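Local structure of cellobiose 2-epimerase (Ruminococcus albus, 3VW5) at residues Y32-D40 and D342-Y350; S275-G286 and K324-N335. The protein catalyses the reversible epimerization of cellobiose to 4-O-beta-D-glucopyranosyl-D-mannose. The protein carries 2 engineered substitutions. All blocks are in the same frame, centred on the assembly; numbering follows the deposited sequence.

In the fold
Helix 323-340 ties the two contacts together: its segment 324-335 forms interaction 2 with the end of helix 261-281 and the turn that follows, and the chain leaving it becomes loop 342-350, which meets loop 32-40 in interaction 1. Their centres lie about 27 Å apart, their nearest atoms about 4 Å, without touching. Along the chain, interaction 2 is nested inside the long loop closed by interaction 1, which joins the first and last parts of the (alpha/alpha)6 barrel. The centres of interactions 1 and 2 lie about 21 Å and 20 Å from the centre of the chain, so both belong to the outer parts of the barrel.

Interaction 1 of 2, residues Y32-D40 and D342-Y350; sequences YLSYGLELD and DKREGGEWY. Engineered in segment 32-40: E38 (natural residue Gly).
R344 reaches across to Y35 and uses both its backbone and its ring. Its NH2 donates to Y35 O at 2.8 Å, in the carbonyl plane and nearly in line with C=O (160° at the oxygen), while NH1 adds a weak bond to the same oxygen. The guanidinium lies over the face of the Y35 ring, a cation-pi contact with R344 CZ 4.7 Å from the ring centroid. Opposite faces of the guanidinium carry L37 CG and a water. That water bridges the two phenols, 2.9 Å from Y35 OH and 2.6 Å from Y350 OH. The tyrosine rings meet obliquely, their planes 38° apart, with Y35 CE1 3.6 Å from Y350 CE1 at the edge of the Y350 ring. L37 CD1 extends over the backbone of E345 to G347.

One shell further out, D342 fixes the arginine. NE and NH2 of R344 grip its carboxylate side-on, R344 NH2 to D342 OD2 being 3.0 Å, and D342 OD1 also accepts R344 N in an Asx turn. The R344 chain bends about CG-CD (chi3 -73°), which turns the guanidinium between carboxylate and carbonyl. On the other side a type I turn from S34 to L37 presents Y35 O; S34 OG accepts the backbone N of E38, an engineered residue, and T365 bonds to S34 O. Spread over a carboxylate, a carbonyl and a pi face, the positive charge of R344 probably stays well stabilised, so that one cation joins several groups of two loops far apart in sequence.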
loop_
_atom_site.group_PDB
_atom_site.type_symbol
_atom_site.label_atom_id
_atom_site.label_comp_id
_atom_site.label_asym_id
_atom_site.label_seq_id
_atom_site.Cartn_x
_atom_site.Cartn_y
_atom_site.Cartn_z
ATOM N N TYR A 32 18.075 4.238 0.373
ATOM C CA TYR A 32 18.094 4.478 1.812
ATOM C C TYR A 32 18.386 5.924 2.208
ATOM O O TYR A 32 19.417 6.503 1.834
ATOM C CB TYR A 32 19.065 3.508 2.502
ATOM C CG TYR A 32 19.081 3.604 4.012
ATOM C CD1 TYR A 32 18.239 2.814 4.795
ATOM C CD2 TYR A 32 19.946 4.480 4.662
ATOM C CE1 TYR A 32 18.255 2.903 6.190
ATOM C CE2 TYR A 32 19.964 4.583 6.043
ATOM C CZ TYR A 32 19.116 3.795 6.807
ATOM O OH TYR A 32 19.149 3.901 8.185
ATOM N N LEU A 33 17.450 6.502 2.955
ATOM C CA LEU A 33 17.654 7.784 3.616
ATOM C C LEU A 33 17.372 7.594 5.106
ATOM O O LEU A 33 16.213 7.387 5.508
ATOM C CB LEU A 33 16.727 8.858 3.042
ATOM C CG LEU A 33 16.862 10.241 3.703
ATOM C CD1 LEU A 33 18.186 10.899 3.330
ATOM C CD2 LEU A 33 15.700 11.159 3.359
ATOM N N SER A 34 18.427 7.653 5.915
ATOM C CA SER A 34 18.317 7.460 7.369
ATOM C C SER A 34 17.427 8.492 8.080
ATOM O O SER A 34 17.075 9.542 7.517
ATOM C CB SER A 34 19.708 7.476 8.008
ATOM O OG SER A 34 20.187 8.808 8.171
ATOM N N TYR A 35 17.076 8.178 9.325
ATOM C CA TYR A 35 16.336 9.096 10.188
ATOM C C TYR A 35 17.050 10.444 10.297
ATOM O O TYR A 35 16.413 11.499 10.197
ATOM C CB TYR A 35 16.159 8.500 11.581
ATOM C CG TYR A 35 15.670 9.510 12.600
ATOM C CD1 TYR A 35 14.299 9.735 12.789
ATOM C CD2 TYR A 35 16.571 10.240 13.373
ATOM C CE1 TYR A 35 13.835 10.649 13.709
ATOM C CE2 TYR A 35 16.120 11.170 14.299
ATOM C CZ TYR A 35 14.748 11.372 14.468
ATOM O OH TYR A 35 14.287 12.294 15.393
ATOM N N GLY A 36 18.369 10.397 10.508
ATOM C CA GLY A 36 19.196 11.592 10.557
ATOM C C GLY A 36 19.435 12.261 9.203
ATOM O O GLY A 36 20.254 13.178 9.077
ATOM N N LEU A 37 18.710 11.797 8.192
ATOM C CA LEU A 37 18.728 12.379 6.848
ATOM C C LEU A 37 20.067 12.222 6.119
ATOM O O LEU A 37 20.387 13.006 5.232
ATOM C CB LEU A 37 18.260 13.844 6.860
ATOM C CG LEU A 37 16.864 14.086 7.446
ATOM C CD1 LEU A 37 16.469 15.546 7.336
ATOM C CD2 LEU A 37 15.815 13.199 6.765
ATOM N N GLU A 38 20.829 11.201 6.509
ATOM C CA GLU A 38 22.036 10.790 5.793
ATOM C C GLU A 38 21.660 9.794 4.682
ATOM O O GLU A 38 21.038 8.757 4.939
ATOM C CB GLU A 38 23.047 10.162 6.769
ATOM C CG GLU A 38 24.454 10.766 6.735
ATOM C CD GLU A 38 25.412 10.024 5.776
ATOM O OE1 GLU A 38 25.396 10.320 4.542
ATOM O OE2 GLU A 38 26.189 9.144 6.255
ATOM N N LEU A 39 22.042 10.119 3.453
ATOM C CA LEU A 39 21.693 9.334 2.276
ATOM C C LEU A 39 22.772 8.318 1.880
ATOM O O LEU A 39 23.944 8.662 1.803
ATOM C CB LEU A 39 21.463 10.295 1.122
ATOM C CG LEU A 39 21.126 9.688 -0.231
ATOM C CD1 LEU A 39 19.711 9.129 -0.189
ATOM C CD2 LEU A 39 21.303 10.739 -1.351
ATOM N N ASP A 40 22.377 7.070 1.627
ATOM C CA ASP A 40 23.311 6.054 1.131
ATOM C C ASP A 40 23.009 5.711 -0.317
ATOM O O ASP A 40 22.237 4.797 -0.586
ATOM C CB ASP A 40 23.260 4.776 1.979
ATOM C CG ASP A 40 24.302 3.725 1.547
ATOM O OD1 ASP A 40 25.267 4.071 0.826
ATOM O OD2 ASP A 40 24.166 2.543 1.948
ATOM N N ASP A 342 7.819 16.102 8.842
ATOM C CA ASP A 342 9.142 16.608 9.202
ATOM C C ASP A 342 9.306 18.072 8.777
ATOM O O ASP A 342 8.986 18.433 7.641
ATOM C CB ASP A 342 10.206 15.759 8.498
ATOM C CG ASP A 342 11.540 15.735 9.237
ATOM O OD1 ASP A 342 11.824 16.665 10.027
ATOM O OD2 ASP A 342 12.313 14.778 9.015
ATOM N N LYS A 343 9.813 18.905 9.686
ATOM C CA LYS A 343 10.099 20.313 9.396
ATOM C C LYS A 343 11.596 20.557 9.169
ATOM O O LYS A 343 12.013 21.669 8.837
ATOM C CB LYS A 343 9.575 21.227 10.510
ATOM C CG LYS A 343 8.051 21.297 10.628
ATOM C CD LYS A 343 7.470 20.140 11.463
ATOM C CE LYS A 343 5.944 20.218 11.516
ATOM N NZ LYS A 343 5.294 19.020 12.149
ATOM N N ARG A 344 12.400 19.515 9.348
ATOM C CA ARG A 344 13.815 19.590 9.015
ATOM C C ARG A 344 14.020 19.706 7.501
ATOM O O ARG A 344 13.186 19.260 6.708
ATOM C CB ARG A 344 14.558 18.356 9.547
ATOM C CG ARG A 344 14.320 18.089 11.025
ATOM C CD ARG A 344 15.042 16.833 11.515
ATOM N NE ARG A 344 14.421 15.605 11.037
ATOM C CZ ARG A 344 15.028 14.423 11.027
ATOM N NH1 ARG A 344 16.270 14.312 11.474
ATOM N NH2 ARG A 344 14.402 13.352 10.561
ATOM N N GLU A 345 15.127 20.315 7.098
ATOM C CA GLU A 345 15.568 20.203 5.720
ATOM C C GLU A 345 16.382 18.930 5.592
ATOM O O GLU A 345 17.083 18.540 6.529
ATOM C CB GLU A 345 16.485 21.371 5.366
ATOM C CG GLU A 345 15.784 22.660 5.021
ATOM C CD GLU A 345 16.784 23.790 4.878
ATOM O OE1 GLU A 345 17.882 23.540 4.305
ATOM O OE2 GLU A 345 16.490 24.914 5.366
ATOM N N GLY A 346 16.241 18.221 4.484
ATOM C CA GLY A 346 15.032 18.209 3.714
ATOM C C GLY A 346 14.578 16.781 4.005
ATOM O O GLY A 346 15.100 15.808 3.445
ATOM N N GLY A 347 13.658 16.650 4.952
ATOM C CA GLY A 347 13.022 15.378 5.212
ATOM C C GLY A 347 11.590 15.456 4.724
ATOM O O GLY A 347 11.197 16.472 4.133
ATOM N N GLU A 348 10.810 14.399 4.960
ATOM C CA GLU A 348 9.416 14.420 4.546
ATOM C C GLU A 348 8.438 14.095 5.669
ATOM O O GLU A 348 7.934 15.006 6.317
ATOM C CB GLU A 348 9.165 13.593 3.268
ATOM C CG GLU A 348 9.464 12.116 3.362
ATOM C CD GLU A 348 8.197 11.254 3.299
ATOM O OE1 GLU A 348 7.833 10.692 4.364
ATOM O OE2 GLU A 348 7.581 11.131 2.205
ATOM N N TRP A 349 8.148 12.817 5.879
ATOM C CA TRP A 349 7.328 12.401 7.012
ATOM C C TRP A 349 8.167 11.491 7.898
ATOM O O TRP A 349 8.898 10.644 7.396
ATOM C CB TRP A 349 6.067 11.638 6.566
ATOM C CG TRP A 349 5.010 12.461 5.879
ATOM C CD1 TRP A 349 5.196 13.628 5.166
ATOM C CD2 TRP A 349 3.599 12.189 5.840
ATOM N NE1 TRP A 349 3.989 14.089 4.696
ATOM C CE2 TRP A 349 2.992 13.229 5.090
ATOM C CE3 TRP A 349 2.791 11.167 6.355
ATOM C CZ2 TRP A 349 1.610 13.272 4.843
ATOM C CZ3 TRP A 349 1.417 11.216 6.115
ATOM C CH2 TRP A 349 0.842 12.263 5.366
ATOM N N TYR A 350 8.072 11.666 9.211
ATOM C CA TYR A 350 8.647 10.692 10.118
ATOM C C TYR A 350 7.930 9.355 9.979
ATOM O O TYR A 350 6.704 9.303 9.837
ATOM C CB TYR A 350 8.526 11.161 11.562
ATOM C CG TYR A 350 9.400 12.322 11.921
ATOM C CD1 TYR A 350 10.754 12.140 12.200
ATOM C CD2 TYR A 350 8.872 13.600 12.015
ATOM C CE1 TYR A 350 11.556 13.209 12.556
ATOM C CE2 TYR A 350 9.661 14.676 12.361
ATOM C CZ TYR A 350 10.999 14.473 12.638
ATOM O OH TYR A 350 11.781 15.534 12.999
HETATM O O HOH W 1 13.868 14.912 14.334
#

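Interaction 2 of 2, residues S275-G286 and K324-N335; sequences SHNIQDIALEDG and KFLESAKSVWEN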
loop_
_atom_site.group_PDB
_atom_site.type_symbol
_atom_site.label_atom_id
_atom_site.label_comp_id
_atom_site.label_asym_id
_atom_site.label_seq_id
_atom_site.Cartn_x
_atom_site.Cartn_y
_atom_site.Cartn_z
ATOM N N SER A 275 -15.325 0.423 9.615
ATOM C CA SER A 275 -15.051 1.835 9.829
ATOM C C SER A 275 -15.512 2.321 11.194
ATOM O O SER A 275 -14.769 3.013 11.895
ATOM C CB SER A 275 -15.724 2.672 8.759
ATOM O OG SER A 275 -14.911 2.734 7.612
ATOM N N HIS A 276 -16.744 1.993 11.567
ATOM C CA HIS A 276 -17.252 2.477 12.840
ATOM C C HIS A 276 -16.433 1.893 13.958
ATOM O O HIS A 276 -16.080 2.599 14.900
ATOM C CB HIS A 276 -18.744 2.161 13.047
ATOM C CG HIS A 276 -19.657 3.148 12.386
ATOM N ND1 HIS A 276 -19.843 4.429 12.881
ATOM C CD2 HIS A 276 -20.406 3.056 11.252
ATOM C CE1 HIS A 276 -20.689 5.081 12.076
ATOM N NE2 HIS A 276 -21.049 4.267 11.087
ATOM N N ASN A 277 -16.120 0.606 13.841
ATOM C CA ASN A 277 -15.316 -0.062 14.854
ATOM C C ASN A 277 -13.967 0.620 15.077
ATOM O O ASN A 277 -13.605 0.913 16.211
ATOM C CB ASN A 277 -15.103 -1.530 14.523
ATOM C CG ASN A 277 -14.685 -2.329 15.740
ATOM O OD1 ASN A 277 -15.339 -2.265 16.783
ATOM N ND2 ASN A 277 -13.582 -3.065 15.628
ATOM N N ILE A 278 -13.238 0.881 13.992
ATOM C CA ILE A 278 -11.920 1.506 14.069
ATOM C C ILE A 278 -11.974 2.902 14.694
ATOM O O ILE A 278 -11.128 3.262 15.521
ATOM C CB ILE A 278 -11.241 1.551 12.680
ATOM C CG1 ILE A 278 -10.823 0.139 12.295
ATOM C CG2 ILE A 278 -10.003 2.451 12.709
ATOM C CD1 ILE A 278 -9.856 -0.470 13.296
ATOM N N GLN A 279 -12.977 3.676 14.297
ATOM C CA GLN A 279 -13.191 5.008 14.850
ATOM C C GLN A 279 -13.442 4.983 16.364
ATOM O O GLN A 279 -12.977 5.865 17.093
ATOM C CB GLN A 279 -14.347 5.695 14.120
ATOM C CG GLN A 279 -14.623 7.101 14.583
ATOM C CD GLN A 279 -15.778 7.720 13.850
ATOM O OE1 GLN A 279 -15.639 8.778 13.237
ATOM N NE2 GLN A 279 -16.936 7.057 13.894
ATOM N N ASP A 280 -14.154 3.968 16.842
ATOM C CA ASP A 280 -14.463 3.864 18.264
ATOM C C ASP A 280 -13.282 3.342 19.095
ATOM O O ASP A 280 -13.092 3.733 20.253
ATOM C CB ASP A 280 -15.714 2.991 18.477
ATOM C CG ASP A 280 -16.036 2.760 19.964
ATOM O OD1 ASP A 280 -16.507 1.639 20.310
ATOM O OD2 ASP A 280 -15.814 3.694 20.791
ATOM N N ILE A 281 -12.478 2.491 18.473
ATOM C CA ILE A 281 -11.561 1.593 19.167
ATOM C C ILE A 281 -10.101 1.990 19.030
ATOM O O ILE A 281 -9.276 1.698 19.889
ATOM C CB ILE A 281 -11.766 0.162 18.613
ATOM C CG1 ILE A 281 -12.889 -0.507 19.390
ATOM C CG2 ILE A 281 -10.482 -0.671 18.611
ATOM C CD1 ILE A 281 -13.065 0.123 20.748
ATOM N N ALA A 282 -9.789 2.672 17.938
ATOM C CA ALA A 282 -8.411 2.925 17.575
ATOM C C ALA A 282 -8.081 4.416 17.513
ATOM O O ALA A 282 -6.902 4.798 17.528
ATOM C CB ALA A 282 -8.105 2.260 16.261
ATOM N N LEU A 283 -9.110 5.256 17.435
ATOM C CA LEU A 283 -8.881 6.694 17.433
ATOM C C LEU A 283 -8.761 7.188 18.874
ATOM O O LEU A 283 -9.664 6.984 19.692
ATOM C CB LEU A 283 -10.012 7.409 16.705
ATOM C CG LEU A 283 -9.808 8.875 16.309
ATOM C CD1 LEU A 283 -8.580 9.049 15.420
ATOM C CD2 LEU A 283 -11.073 9.410 15.633
ATOM N N GLU A 284 -7.639 7.816 19.196
ATOM C CA GLU A 284 -7.371 8.209 20.570
ATOM C C GLU A 284 -6.434 9.402 20.589
ATOM O O GLU A 284 -5.359 9.378 19.969
ATOM C CB GLU A 284 -6.769 7.036 21.354
ATOM C CG GLU A 284 -6.416 7.361 22.795
ATOM C CD GLU A 284 -5.987 6.131 23.583
ATOM O OE1 GLU A 284 -5.357 6.277 24.670
ATOM O OE2 GLU A 284 -6.293 5.006 23.121
ATOM N N ASP A 285 -6.847 10.447 21.300
ATOM C CA ASP A 285 -6.094 11.689 21.338
ATOM C C ASP A 285 -5.922 12.156 19.902
ATOM O O ASP A 285 -4.877 12.700 19.525
ATOM C CB ASP A 285 -4.742 11.479 22.032
ATOM C CG ASP A 285 -4.161 12.767 22.602
ATOM O OD1 ASP A 285 -2.930 12.809 22.880
ATOM O OD2 ASP A 285 -4.934 13.740 22.768
ATOM N N GLY A 286 -6.954 11.898 19.097
ATOM C CA GLY A 286 -7.064 12.467 17.761
ATOM C C GLY A 286 -6.223 11.826 16.675
ATOM O O GLY A 286 -6.150 12.339 15.556
ATOM N N LYS A 324 -19.231 12.684 11.749
ATOM C CA LYS A 324 -18.184 12.387 12.713
ATOM C C LYS A 324 -16.986 11.714 12.030
ATOM O O LYS A 324 -15.850 11.859 12.479
ATOM C CB LYS A 324 -18.751 11.626 13.928
ATOM C CG LYS A 324 -18.055 10.345 14.345
ATOM C CD LYS A 324 -18.864 9.568 15.432
ATOM C CE LYS A 324 -20.090 8.779 14.841
ATOM N NZ LYS A 324 -20.755 7.783 15.786
ATOM N N PHE A 325 -17.232 11.036 10.910
ATOM C CA PHE A 325 -16.145 10.430 10.130
ATOM C C PHE A 325 -15.245 11.518 9.551
ATOM O O PHE A 325 -14.000 11.418 9.564
ATOM C CB PHE A 325 -16.688 9.545 9.006
ATOM C CG PHE A 325 -17.133 8.173 9.456
ATOM C CD1 PHE A 325 -16.337 7.400 10.282
ATOM C CD2 PHE A 325 -18.347 7.651 9.033
ATOM C CE1 PHE A 325 -16.744 6.132 10.680
ATOM C CE2 PHE A 325 -18.761 6.381 9.427
ATOM C CZ PHE A 325 -17.960 5.620 10.256
ATOM N N LEU A 326 -15.893 12.567 9.058
ATOM C CA LEU A 326 -15.221 13.751 8.536
ATOM C C LEU A 326 -14.351 14.434 9.591
ATOM O O LEU A 326 -13.190 14.754 9.339
ATOM C CB LEU A 326 -16.265 14.734 8.042
ATOM C CG LEU A 326 -15.938 15.325 6.686
ATOM C CD1 LEU A 326 -14.885 14.474 5.990
ATOM C CD2 LEU A 326 -17.207 15.408 5.866
ATOM N N GLU A 327 -14.926 14.676 10.766
ATOM C CA GLU A 327 -14.171 15.246 11.872
ATOM C C GLU A 327 -12.964 14.383 12.219
ATOM O O GLU A 327 -11.859 14.897 12.409
ATOM C CB GLU A 327 -15.060 15.453 13.101
ATOM C CG GLU A 327 -15.659 16.864 13.197
ATOM C CD GLU A 327 -17.177 16.891 13.013
ATOM O OE1 GLU A 327 -17.632 17.465 11.988
ATOM O OE2 GLU A 327 -17.913 16.354 13.894
ATOM N N SER A 328 -13.158 13.068 12.276
ATOM C CA SER A 328 -12.037 12.167 12.542
ATOM C C SER A 328 -10.928 12.342 11.500
ATOM O O SER A 328 -9.749 12.441 11.847
ATOM C CB SER A 328 -12.505 10.716 12.573
ATOM O OG SER A 328 -13.397 10.502 13.645
ATOM N N ALA A 329 -11.317 12.377 10.226
ATOM C CA ALA A 329 -10.378 12.638 9.142
ATOM C C ALA A 329 -9.548 13.879 9.447
ATOM O O ALA A 329 -8.311 13.827 9.416
ATOM C CB ALA A 329 -11.116 12.812 7.825
ATOM N N LYS A 330 -10.231 14.984 9.761
ATOM C CA LYS A 330 -9.556 16.254 10.053
ATOM C C LYS A 330 -8.600 16.086 11.230
ATOM O O LYS A 330 -7.472 16.585 11.227
ATOM C CB LYS A 330 -10.565 17.364 10.380
ATOM C CG LYS A 330 -10.075 18.762 10.010
ATOM C CD LYS A 330 -10.755 19.863 10.821
ATOM C CE LYS A 330 -10.412 21.270 10.298
ATOM N NZ LYS A 330 -9.066 21.799 10.740
ATOM N N SER A 331 -9.077 15.379 12.241
ATOM C CA SER A 331 -8.322 15.168 13.447
ATOM C C SER A 331 -7.008 14.459 13.108
ATOM O O SER A 331 -5.926 14.905 13.507
ATOM C CB SER A 331 -9.173 14.354 14.421
ATOM O OG SER A 331 -8.567 14.274 15.694
ATOM N N VAL A 332 -7.097 13.369 12.353
ATOM C CA VAL A 332 -5.902 12.619 11.999
ATOM C C VAL A 332 -4.966 13.485 11.170
ATOM O O VAL A 332 -3.755 13.521 11.396
ATOM C CB VAL A 332 -6.244 11.332 11.233
ATOM C CG1 VAL A 332 -4.979 10.671 10.713
ATOM C CG2 VAL A 332 -7.004 10.396 12.133
ATOM N N TRP A 333 -5.531 14.192 10.207
ATOM C CA TRP A 333 -4.726 15.112 9.407
ATOM C C TRP A 333 -4.075 16.215 10.260
ATOM O O TRP A 333 -2.870 16.481 10.136
ATOM C CB TRP A 333 -5.562 15.712 8.282
ATOM C CG TRP A 333 -4.917 16.859 7.613
ATOM C CD1 TRP A 333 -5.400 18.130 7.521
ATOM C CD2 TRP A 333 -3.659 16.855 6.927
ATOM N NE1 TRP A 333 -4.524 18.915 6.819
ATOM C CE2 TRP A 333 -3.445 18.159 6.443
ATOM C CE3 TRP A 333 -2.698 15.872 6.672
ATOM C CZ2 TRP A 333 -2.308 18.513 5.722
ATOM C CZ3 TRP A 333 -1.568 16.220 5.951
ATOM C CH2 TRP A 333 -1.383 17.534 5.486
ATOM N N GLU A 334 -4.861 16.849 11.129
ATOM C CA GLU A 334 -4.320 17.885 12.008
ATOM C C GLU A 334 -3.097 17.349 12.753
ATOM O O GLU A 334 -2.081 18.041 12.891
ATOM C CB GLU A 334 -5.378 18.417 12.980
ATOM C CG GLU A 334 -6.476 19.261 12.314
ATOM C CD GLU A 334 -5.955 20.559 11.677
ATOM O OE1 GLU A 334 -6.553 21.020 10.658
ATOM O OE2 GLU A 334 -4.951 21.124 12.199
ATOM N N ASN A 335 -3.182 16.100 13.198
ATOM C CA ASN A 335 -2.082 15.501 13.945
ATOM C C ASN A 335 -0.922 15.011 13.081
ATOM O O ASN A 335 0.216 14.964 13.544
ATOM C CB ASN A 335 -2.595 14.421 14.889
ATOM C CG ASN A 335 -3.389 15.000 16.037
ATOM O OD1 ASN A 335 -2.830 15.355 17.072
ATOM N ND2 ASN A 335 -4.696 15.130 15.854
#
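F325 packs its ring against H276, S275 and Q279, the close-packed end of the contact. Its CZ stands over the centre of the H276 imidazole, 3.3 Å above that plane, while the two rings are inclined at 49°. S275 CB comes within 4.0 Å of the same CZ. Q279, fully extended with CG anti to the backbone N, sets its amide obliquely off the CD1-CE1 rim of the F325 ring, the planes nearly parallel (13°), and its CD also meets K324 CG at 3.5 Å. A316 of helix 303-318 touches both S275 and F325. An alanine in place of H276 would take away the imidazole face, and the outer end of the F325 ring would probably be left without that cover.

The axes of segments 275-281 and 324-335 come within 11.4 Å and run at 52° in broadly the same direction, as befits neighbouring helices of one layer in an (alpha/alpha)6 barrel. Beyond the helix end L283 fills the middle of the contact, CD2 lying 3.6 Å from S328 CB and CD1 against V332 CG2.

At the far end the backbone itself comes close: G286, at positive phi, offers its carbonyl oxygen to S331 OG at 3.1 Å, the donor coming from the flank of the C=O; a CB on G286 would run into this hydroxyl. N335 ND2 turns back to bond S331 O, above its carbonyl plane. The loose side is the solvent margin, where exposed K324 lies, and D285 with its CB directed away from the helix.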